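Local coordinates for protein pyrroline carboxylate reductase (PDB 2RCY) that probably reduces pyrroline-5-carboxylate to proline, the last step of proline synthesis, with an NADP cofactor held in a Rossmann-type domain, at residues C59-A65 with K85-C91; G8-L12 with L34-G38. One frame throughout, in Å; residues are numbered along the deposited sequence.

How the interactions relate
Both contacts lie in the parallel part of one mixed sheet, and the segments of interaction 2 both come before those of interaction 1 along the chain. Interaction 2 pairs strands 7-10 and 34-37, which helix 14-26 connects; interaction 1 pairs strands 61-64 and 86-89, connected by helix 71-77. Their centres are about 10 Å apart, because strands 7-10 and 61-64 are themselves neighbours, with Val63 N close to Gly8 O (2.7 Å) and Val63 O close to Met10 N (2.8 Å), probable hydrogen bonds. The four strands thus run 34-37, 7-10, 61-64, 86-89 across the nucleotide-binding domain. At their C-terminal ends both touch NADP, interaction 2 at the adenosine part, interaction 1 at the nicotinamide ribose.

Interaction 1. Residues C59-A65 with K85-C91; sequences CDIIVCA and KLLISIC. With NAP (NADP nicotinamide-adenine-dinucleotide phosphate), chain G.
Val63 and Ile88 run alongside each other with their ends in the same direction, Val63 CG2 pressed to 3.5 Å from Ile88 CG1. On the same face Ile61 and Leu86 are paired likewise, Ile61 CG1 meeting Leu86 CD2. A chi1 of -69° sets Ile61 CG1 beside the backbone N and leaves CG2 to reach Ile88 CG2 at 3.7 Å, joining the two pairs into one apolar layer. Helix 135-146 packs on Ile61, Leu86 and Ile88 through Tyr140, Val141, Ile144 and Phe145.

The other face holds Ile62, Leu87, Cys64 and Ser89. Here Ile62 CG2 meets Leu87 CD1 more loosely, at 4.2 Å, and Cys64 SG lies 3.9 Å from Cys91 SG. Lys85, stretched out beyond CG, lays CD and CE along Cys59 O and gives that oxygen a hydrogen bond from NZ (2.9 Å); NZ also donates to Ala56 O of helix 52-58.

Between the two side-chain layers runs the parallel-sheet bonding, straightest from Ile62 N to Leu86 O (170° at the hydrogen). At the far end Ile90 CD1 packs on Ala65 CB at 3.8 Å and also touches the nicotinamide ribose of NADP at O4D. The two strands and the intervening helix 71-77 form a beta-alpha-beta unit, the right-handed crossover usual in Rossmann folds, with the cofactor at the C-terminal ends of its strands.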
loop_
_atom_site.group_PDB
_atom_site.type_symbol
_atom_site.label_atom_id
_atom_site.label_comp_id
_atom_site.label_asym_id
_atom_site.label_seq_id
_atom_site.Cartn_x
_atom_site.Cartn_y
_atom_site.Cartn_z
ATOM N N CYS A 59 57.047 1.004 -1.584
ATOM C CA CYS A 59 56.303 2.257 -1.467
ATOM C C CYS A 59 56.313 2.834 -0.056
ATOM O O CYS A 59 56.489 2.107 0.922
ATOM C CB CYS A 59 54.866 2.064 -1.950
ATOM S SG CYS A 59 54.753 1.499 -3.655
ATOM N N ASP A 60 56.122 4.149 0.032
ATOM C CA ASP A 60 56.085 4.863 1.309
ATOM C C ASP A 60 54.658 4.965 1.838
ATOM O O ASP A 60 54.428 4.892 3.046
ATOM C CB ASP A 60 56.688 6.263 1.157
ATOM C CG ASP A 60 58.085 6.238 0.570
ATOM O OD1 ASP A 60 59.026 5.813 1.277
ATOM O OD2 ASP A 60 58.243 6.647 -0.598
ATOM N N ILE A 61 53.711 5.150 0.920
ATOM C CA ILE A 61 52.289 5.174 1.249
ATOM C C ILE A 61 51.578 4.055 0.488
ATOM O O ILE A 61 51.662 3.972 -0.741
ATOM C CB ILE A 61 51.646 6.559 0.957
ATOM C CG1 ILE A 61 52.187 7.610 1.936
ATOM C CG2 ILE A 61 50.120 6.484 1.040
ATOM C CD1 ILE A 61 51.799 9.045 1.610
ATOM N N ILE A 62 50.890 3.194 1.234
ATOM C CA ILE A 62 50.210 2.031 0.668
ATOM C C ILE A 62 48.694 2.205 0.757
ATOM O O ILE A 62 48.158 2.530 1.818
ATOM C CB ILE A 62 50.651 0.708 1.360
ATOM C CG1 ILE A 62 52.168 0.500 1.247
ATOM C CG2 ILE A 62 49.941 -0.491 0.753
ATOM C CD1 ILE A 62 52.972 1.036 2.425
ATOM N N VAL A 63 48.017 1.995 -0.369
ATOM C CA VAL A 63 46.561 2.105 -0.440
ATOM C C VAL A 63 45.930 0.723 -0.588
ATOM O O VAL A 63 46.230 -0.010 -1.534
ATOM C CB VAL A 63 46.099 3.024 -1.604
ATOM C CG1 VAL A 63 44.583 3.188 -1.599
ATOM C CG2 VAL A 63 46.767 4.382 -1.516
ATOM N N CYS A 64 45.064 0.375 0.362
ATOM C CA CYS A 64 44.317 -0.877 0.316
ATOM C C CYS A 64 43.021 -0.671 -0.463
ATOM O O CYS A 64 42.043 -0.143 0.069
ATOM C CB CYS A 64 44.030 -1.386 1.731
ATOM S SG CYS A 64 43.388 -3.073 1.799
ATOM N N ALA A 65 43.030 -1.086 -1.727
ATOM C CA ALA A 65 41.904 -0.854 -2.634
ATOM C C ALA A 65 41.193 -2.145 -3.049
ATOM O O ALA A 65 40.582 -2.214 -4.118
ATOM C CB ALA A 65 42.367 -0.067 -3.860
ATOM N N LYS A 85 55.812 3.093 7.833
ATOM C CA LYS A 85 55.111 3.485 6.609
ATOM C C LYS A 85 53.639 3.817 6.856
ATOM O O LYS A 85 53.054 3.386 7.853
ATOM C CB LYS A 85 55.247 2.389 5.549
ATOM C CG LYS A 85 56.691 2.071 5.196
ATOM C CD LYS A 85 56.793 1.148 4.007
ATOM C CE LYS A 85 58.244 0.960 3.604
ATOM N NZ LYS A 85 58.366 0.383 2.242
ATOM N N LEU A 86 53.052 4.591 5.945
ATOM C CA LEU A 86 51.654 5.001 6.063
ATOM C C LEU A 86 50.725 4.098 5.257
ATOM O O LEU A 86 50.878 3.952 4.043
ATOM C CB LEU A 86 51.479 6.466 5.644
ATOM C CG LEU A 86 50.099 7.110 5.831
ATOM C CD1 LEU A 86 49.786 7.342 7.304
ATOM C CD2 LEU A 86 50.015 8.415 5.061
ATOM N N LEU A 87 49.766 3.493 5.951
ATOM C CA LEU A 87 48.743 2.674 5.318
ATOM C C LEU A 87 47.427 3.440 5.250
ATOM O O LEU A 87 46.880 3.846 6.279
ATOM C CB LEU A 87 48.552 1.360 6.085
ATOM C CG LEU A 87 47.444 0.407 5.620
ATOM C CD1 LEU A 87 47.826 -0.307 4.328
ATOM C CD2 LEU A 87 47.116 -0.596 6.715
ATOM N N ILE A 88 46.931 3.644 4.031
ATOM C CA ILE A 88 45.615 4.255 3.839
ATOM C C ILE A 88 44.634 3.210 3.301
ATOM O O ILE A 88 44.922 2.518 2.321
ATOM C CB ILE A 88 45.661 5.578 2.980
ATOM C CG1 ILE A 88 45.260 5.355 1.520
ATOM C CG2 ILE A 88 47.021 6.271 3.075
ATOM C CD1 ILE A 88 43.841 5.770 1.212
ATOM N N SER A 89 43.493 3.080 3.969
ATOM C CA SER A 89 42.479 2.105 3.577
ATOM C C SER A 89 41.237 2.796 3.034
ATOM O O SER A 89 40.702 3.713 3.662
ATOM C CB SER A 89 42.111 1.206 4.762
ATOM O OG SER A 89 41.155 0.231 4.386
ATOM N N ILE A 90 40.791 2.357 1.859
ATOM C CA ILE A 90 39.552 2.866 1.263
ATOM C C ILE A 90 38.411 1.849 1.361
ATOM O O ILE A 90 37.328 2.068 0.812
ATOM C CB ILE A 90 39.741 3.352 -0.208
ATOM C CG1 ILE A 90 40.159 2.198 -1.128
ATOM C CG2 ILE A 90 40.734 4.512 -0.270
ATOM C CD1 ILE A 90 39.873 2.441 -2.596
ATOM N N CYS A 91 38.665 0.751 2.071
ATOM C CA CYS A 91 37.683 -0.317 2.260
ATOM C C CYS A 91 36.457 0.164 3.025
ATOM O O CYS A 91 36.577 0.804 4.072
ATOM C CB CYS A 91 38.310 -1.515 2.979
ATOM S SG CYS A 91 39.528 -2.425 2.006
HETATM P PA NAP G . 36.353 -4.204 -7.502
HETATM O O1A NAP G . 36.068 -3.442 -8.772
HETATM O O2A NAP G . 35.936 -5.652 -7.400
HETATM O O5B NAP G . 37.924 -4.061 -7.179
HETATM C C5B NAP G . 38.679 -5.083 -6.535
HETATM C C4B NAP G . 39.979 -5.262 -7.308
HETATM O O4B NAP G . 40.981 -5.869 -6.489
HETATM C C3B NAP G . 39.787 -6.156 -8.524
HETATM O O3B NAP G . 40.103 -5.419 -9.709
HETATM C C2B NAP G . 40.748 -7.316 -8.339
HETATM O O2B NAP G . 41.458 -7.618 -9.540
HETATM C C1B NAP G . 41.701 -6.842 -7.250
HETATM N N9A NAP G . 42.174 -7.933 -6.355
HETATM C C8A NAP G . 41.549 -9.091 -6.083
HETATM N N7A NAP G . 42.303 -9.812 -5.222
HETATM C C5A NAP G . 43.409 -9.092 -4.951
HETATM C C6A NAP G . 44.524 -9.311 -4.147
HETATM N N6A NAP G . 44.644 -10.454 -3.431
HETATM N N1A NAP G . 45.491 -8.367 -4.086
HETATM C C2A NAP G . 45.389 -7.227 -4.790
HETATM N N3A NAP G . 44.323 -6.993 -5.571
HETATM C C4A NAP G . 43.321 -7.908 -5.666
HETATM O O3 NAP G . 35.703 -3.410 -6.263
HETATM P PN NAP G . 35.794 -1.807 -6.140
HETATM O O1N NAP G . 34.437 -1.240 -6.475
HETATM O O2N NAP G . 37.019 -1.317 -6.875
HETATM O O5D NAP G . 36.011 -1.582 -4.565
HETATM C C5D NAP G . 37.252 -1.844 -3.917
HETATM C C4D NAP G . 37.233 -1.192 -2.538
HETATM O O4D NAP G . 37.007 0.214 -2.661
HETATM C C3D NAP G . 36.126 -1.748 -1.652
HETATM O O3D NAP G . 36.694 -2.116 -0.393
HETATM C C2D NAP G . 35.132 -0.612 -1.482
HETATM O O2D NAP G . 34.593 -0.554 -0.157
HETATM C C1D NAP G . 35.956 0.630 -1.780
HETATM N N1N NAP G . 35.169 1.720 -2.369
HETATM C C2N NAP G . 34.610 1.585 -3.585
HETATM C C3N NAP G . 33.872 2.625 -4.145
HETATM C C7N NAP G . 33.261 2.470 -5.506
HETATM O O7N NAP G . 33.358 1.319 -6.166
HETATM N N7N NAP G . 32.670 3.443 -6.036
HETATM C C4N NAP G . 33.712 3.813 -3.431
HETATM C C5N NAP G . 34.298 3.930 -2.176
HETATM C C6N NAP G . 35.028 2.857 -1.667
HETATM P P2B NAP G . 40.828 -8.547 -10.700
HETATM O O1X NAP G . 42.027 -8.925 -11.541
HETATM O O2X NAP G . 40.189 -9.706 -9.970
HETATM O O3X NAP G . 39.848 -7.644 -11.412
#

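Interaction 2. Residues G8-L12 with L34-G38; sequences GFMGL and LFYYG. With NAP (NADP nicotinamide-adenine-dinucleotide phosphate), chain G.
Three backbone hydrogen bonds join Gly8-Leu12 to Leu34-Gly38. Phe9 uses both its polar backbone atoms: its N donates to Phe35 O at 2.9 Å. Its O accepts from Tyr37 N at 3.1 Å. The third bond, Gly11 N to Tyr37 O, is the shortest at 2.8 Å, but it is bent to 136° at the hydrogen, where the chain is already leaving the strand. Weaker CA-H...O contacts fill in between, from Gly8 CA to Phe35 O and from Tyr36 CA to Phe9 O.

Around this ladder the packing rests chiefly on Leu12, whose side chain stands roughly perpendicular to that of Tyr36. Leu12 CD1 sits over one face of the Tyr36 ring, 3.9 Å from its centroid and 23° off the normal, a CH-pi contact displaced from the ring's middle. Leu12 CG comes in at Tyr36 CD2, 3.6 Å away. Tyr36 CG lies between its own backbone N and carbonyl carbon (chi1 87°), which turns the ring to meet Leu12; beyond it, Tyr36 OH is hydrogen-bonded to Lys42 N, and Tyr48 forms a T-shaped (edge-to-face) pair with the Tyr36 ring. Phe9 packs its CB near that of Tyr36 and has Phe35 O at its ring edge, in plane, while Leu19 and Ile23 of helix 14-26 touch it.

On the opposite face, Tyr37 meets the adenine obliquely, its CD2 3.8 Å from C2A of NADP. Gly11, probably the first glycine of a GxGxxG motif, brings its CA to 3.5 Å from N3A. Its backbone angles would press a side chain against the carbonyl O of Met10, and the adenosine ribose oxygen O4B would crowd one too. A side-chain-free turn, held to strand 34-37 by the Gly11 bond, thus lets the adenosine approach the backbone closely.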
loop_
_atom_site.group_PDB
_atom_site.type_symbol
_atom_site.label_atom_id
_atom_site.label_comp_id
_atom_site.label_asym_id
_atom_site.label_seq_id
_atom_site.Cartn_x
_atom_site.Cartn_y
_atom_site.Cartn_z
ATOM N N GLY A 8 51.532 3.307 -3.585
ATOM C CA GLY A 8 51.190 1.953 -4.012
ATOM C C GLY A 8 49.721 1.625 -3.846
ATOM O O GLY A 8 49.141 1.856 -2.785
ATOM N N PHE A 9 49.124 1.079 -4.902
ATOM C CA PHE A 9 47.710 0.715 -4.897
ATOM C C PHE A 9 47.521 -0.797 -4.937
ATOM O O PHE A 9 47.788 -1.444 -5.951
ATOM C CB PHE A 9 46.974 1.383 -6.065
ATOM C CG PHE A 9 46.780 2.862 -5.892
ATOM C CD1 PHE A 9 47.728 3.762 -6.365
ATOM C CD2 PHE A 9 45.646 3.355 -5.253
ATOM C CE1 PHE A 9 47.552 5.133 -6.203
ATOM C CE2 PHE A 9 45.460 4.723 -5.084
ATOM C CZ PHE A 9 46.415 5.614 -5.561
HETATM N N MSE A 10 47.062 -1.353 -3.819
HETATM C CA MSE A 10 46.785 -2.781 -3.727
HETATM C C MSE A 10 45.393 -3.066 -4.283
HETATM O O MSE A 10 44.394 -2.983 -3.565
HETATM C CB MSE A 10 46.934 -3.275 -2.283
HETATM C CG MSE A 10 48.300 -2.972 -1.672
HETATM SE SE MSE A 10 48.689 -3.898 -0.000
HETATM C CE MSE A 10 47.227 -3.218 1.087
ATOM N N GLY A 11 45.344 -3.386 -5.574
ATOM C CA GLY A 11 44.088 -3.597 -6.290
ATOM C C GLY A 11 43.710 -2.394 -7.135
ATOM O O GLY A 11 43.683 -1.265 -6.640
ATOM N N LEU A 12 43.431 -2.634 -8.414
ATOM C CA LEU A 12 42.969 -1.578 -9.317
ATOM C C LEU A 12 41.613 -1.908 -9.935
ATOM O O LEU A 12 41.497 -2.093 -11.149
ATOM C CB LEU A 12 43.997 -1.286 -10.417
ATOM C CG LEU A 12 45.172 -0.331 -10.185
ATOM C CD1 LEU A 12 45.659 0.178 -11.529
ATOM C CD2 LEU A 12 44.823 0.847 -9.285
ATOM N N LEU A 34 54.262 5.984 -9.012
ATOM C CA LEU A 34 52.947 5.388 -8.798
ATOM C C LEU A 34 52.965 3.910 -9.177
ATOM O O LEU A 34 53.283 3.554 -10.315
ATOM C CB LEU A 34 51.867 6.140 -9.586
ATOM C CG LEU A 34 51.083 7.247 -8.872
ATOM C CD1 LEU A 34 51.966 8.426 -8.488
ATOM C CD2 LEU A 34 49.927 7.718 -9.741
ATOM N N PHE A 35 52.628 3.059 -8.210
ATOM C CA PHE A 35 52.697 1.606 -8.381
ATOM C C PHE A 35 51.371 0.924 -8.048
ATOM O O PHE A 35 50.527 1.497 -7.355
ATOM C CB PHE A 35 53.818 1.015 -7.517
ATOM C CG PHE A 35 55.171 1.628 -7.766
ATOM C CD1 PHE A 35 55.637 2.663 -6.959
ATOM C CD2 PHE A 35 55.981 1.167 -8.800
ATOM C CE1 PHE A 35 56.888 3.233 -7.182
ATOM C CE2 PHE A 35 57.232 1.731 -9.031
ATOM C CZ PHE A 35 57.687 2.765 -8.220
ATOM N N TYR A 36 51.200 -0.300 -8.547
ATOM C CA TYR A 36 50.003 -1.098 -8.274
ATOM C C TYR A 36 50.263 -2.602 -8.381
ATOM O O TYR A 36 51.215 -3.033 -9.037
ATOM C CB TYR A 36 48.855 -0.695 -9.214
ATOM C CG TYR A 36 48.841 -1.426 -10.541
ATOM C CD1 TYR A 36 49.652 -1.011 -11.598
ATOM C CD2 TYR A 36 48.013 -2.533 -10.742
ATOM C CE1 TYR A 36 49.641 -1.682 -12.819
ATOM C CE2 TYR A 36 47.994 -3.210 -11.957
ATOM C CZ TYR A 36 48.810 -2.780 -12.991
ATOM O OH TYR A 36 48.793 -3.446 -14.194
ATOM N N TYR A 37 49.408 -3.390 -7.727
ATOM C CA TYR A 37 49.352 -4.836 -7.946
ATOM C C TYR A 37 47.915 -5.344 -8.031
ATOM O O TYR A 37 47.032 -4.881 -7.308
ATOM C CB TYR A 37 50.119 -5.618 -6.868
ATOM C CG TYR A 37 49.838 -7.113 -6.906
ATOM C CD1 TYR A 37 50.444 -7.935 -7.856
ATOM C CD2 TYR A 37 48.941 -7.697 -6.010
ATOM C CE1 TYR A 37 50.174 -9.300 -7.902
ATOM C CE2 TYR A 37 48.667 -9.060 -6.047
ATOM C CZ TYR A 37 49.287 -9.855 -6.995
ATOM O OH TYR A 37 49.019 -11.203 -7.035
ATOM N N GLY A 38 47.707 -6.307 -8.925
ATOM C CA GLY A 38 46.462 -7.058 -9.019
ATOM C C GLY A 38 46.753 -8.459 -9.531
ATOM O O GLY A 38 47.813 -8.690 -10.120
HETATM P PA NAP G . 36.353 -4.204 -7.502
HETATM O O1A NAP G . 36.068 -3.442 -8.772
HETATM O O2A NAP G . 35.936 -5.652 -7.400
HETATM O O5B NAP G . 37.924 -4.061 -7.179
HETATM C C5B NAP G . 38.679 -5.083 -6.535
HETATM C C4B NAP G . 39.979 -5.262 -7.308
HETATM O O4B NAP G . 40.981 -5.869 -6.489
HETATM C C3B NAP G . 39.787 -6.156 -8.524
HETATM O O3B NAP G . 40.103 -5.419 -9.709
HETATM C C2B NAP G . 40.748 -7.316 -8.339
HETATM O O2B NAP G . 41.458 -7.618 -9.540
HETATM C C1B NAP G . 41.701 -6.842 -7.250
HETATM N N9A NAP G . 42.174 -7.933 -6.355
HETATM C C8A NAP G . 41.549 -9.091 -6.083
HETATM N N7A NAP G . 42.303 -9.812 -5.222
HETATM C C5A NAP G . 43.409 -9.092 -4.951
HETATM C C6A NAP G . 44.524 -9.311 -4.147
HETATM N N6A NAP G . 44.644 -10.454 -3.431
HETATM N N1A NAP G . 45.491 -8.367 -4.086
HETATM C C2A NAP G . 45.389 -7.227 -4.790
HETATM N N3A NAP G . 44.323 -6.993 -5.571
HETATM C C4A NAP G . 43.321 -7.908 -5.666
HETATM O O3 NAP G . 35.703 -3.410 -6.263
HETATM P PN NAP G . 35.794 -1.807 -6.140
HETATM O O1N NAP G . 34.437 -1.240 -6.475
HETATM O O2N NAP G . 37.019 -1.317 -6.875
HETATM O O5D NAP G . 36.011 -1.582 -4.565
HETATM C C5D NAP G . 37.252 -1.844 -3.917
HETATM C C4D NAP G . 37.233 -1.192 -2.538
HETATM O O4D NAP G . 37.007 0.214 -2.661
HETATM C C3D NAP G . 36.126 -1.748 -1.652
HETATM O O3D NAP G . 36.694 -2.116 -0.393
HETATM C C2D NAP G . 35.132 -0.612 -1.482
HETATM O O2D NAP G . 34.593 -0.554 -0.157
HETATM C C1D NAP G . 35.956 0.630 -1.780
HETATM N N1N NAP G . 35.169 1.720 -2.369
HETATM C C2N NAP G . 34.610 1.585 -3.585
HETATM C C3N NAP G . 33.872 2.625 -4.145
HETATM C C7N NAP G . 33.261 2.470 -5.506
HETATM O O7N NAP G . 33.358 1.319 -6.166
HETATM N N7N NAP G . 32.670 3.443 -6.036
HETATM C C4N NAP G . 33.712 3.813 -3.431
HETATM C C5N NAP G . 34.298 3.930 -2.176
HETATM C C6N NAP G . 35.028 2.857 -1.667
HETATM P P2B NAP G . 40.828 -8.547 -10.700
HETATM O O1X NAP G . 42.027 -8.925 -11.541
HETATM O O2X NAP G . 40.189 -9.706 -9.970
HETATM O O3X NAP G . 39.848 -7.644 -11.412
#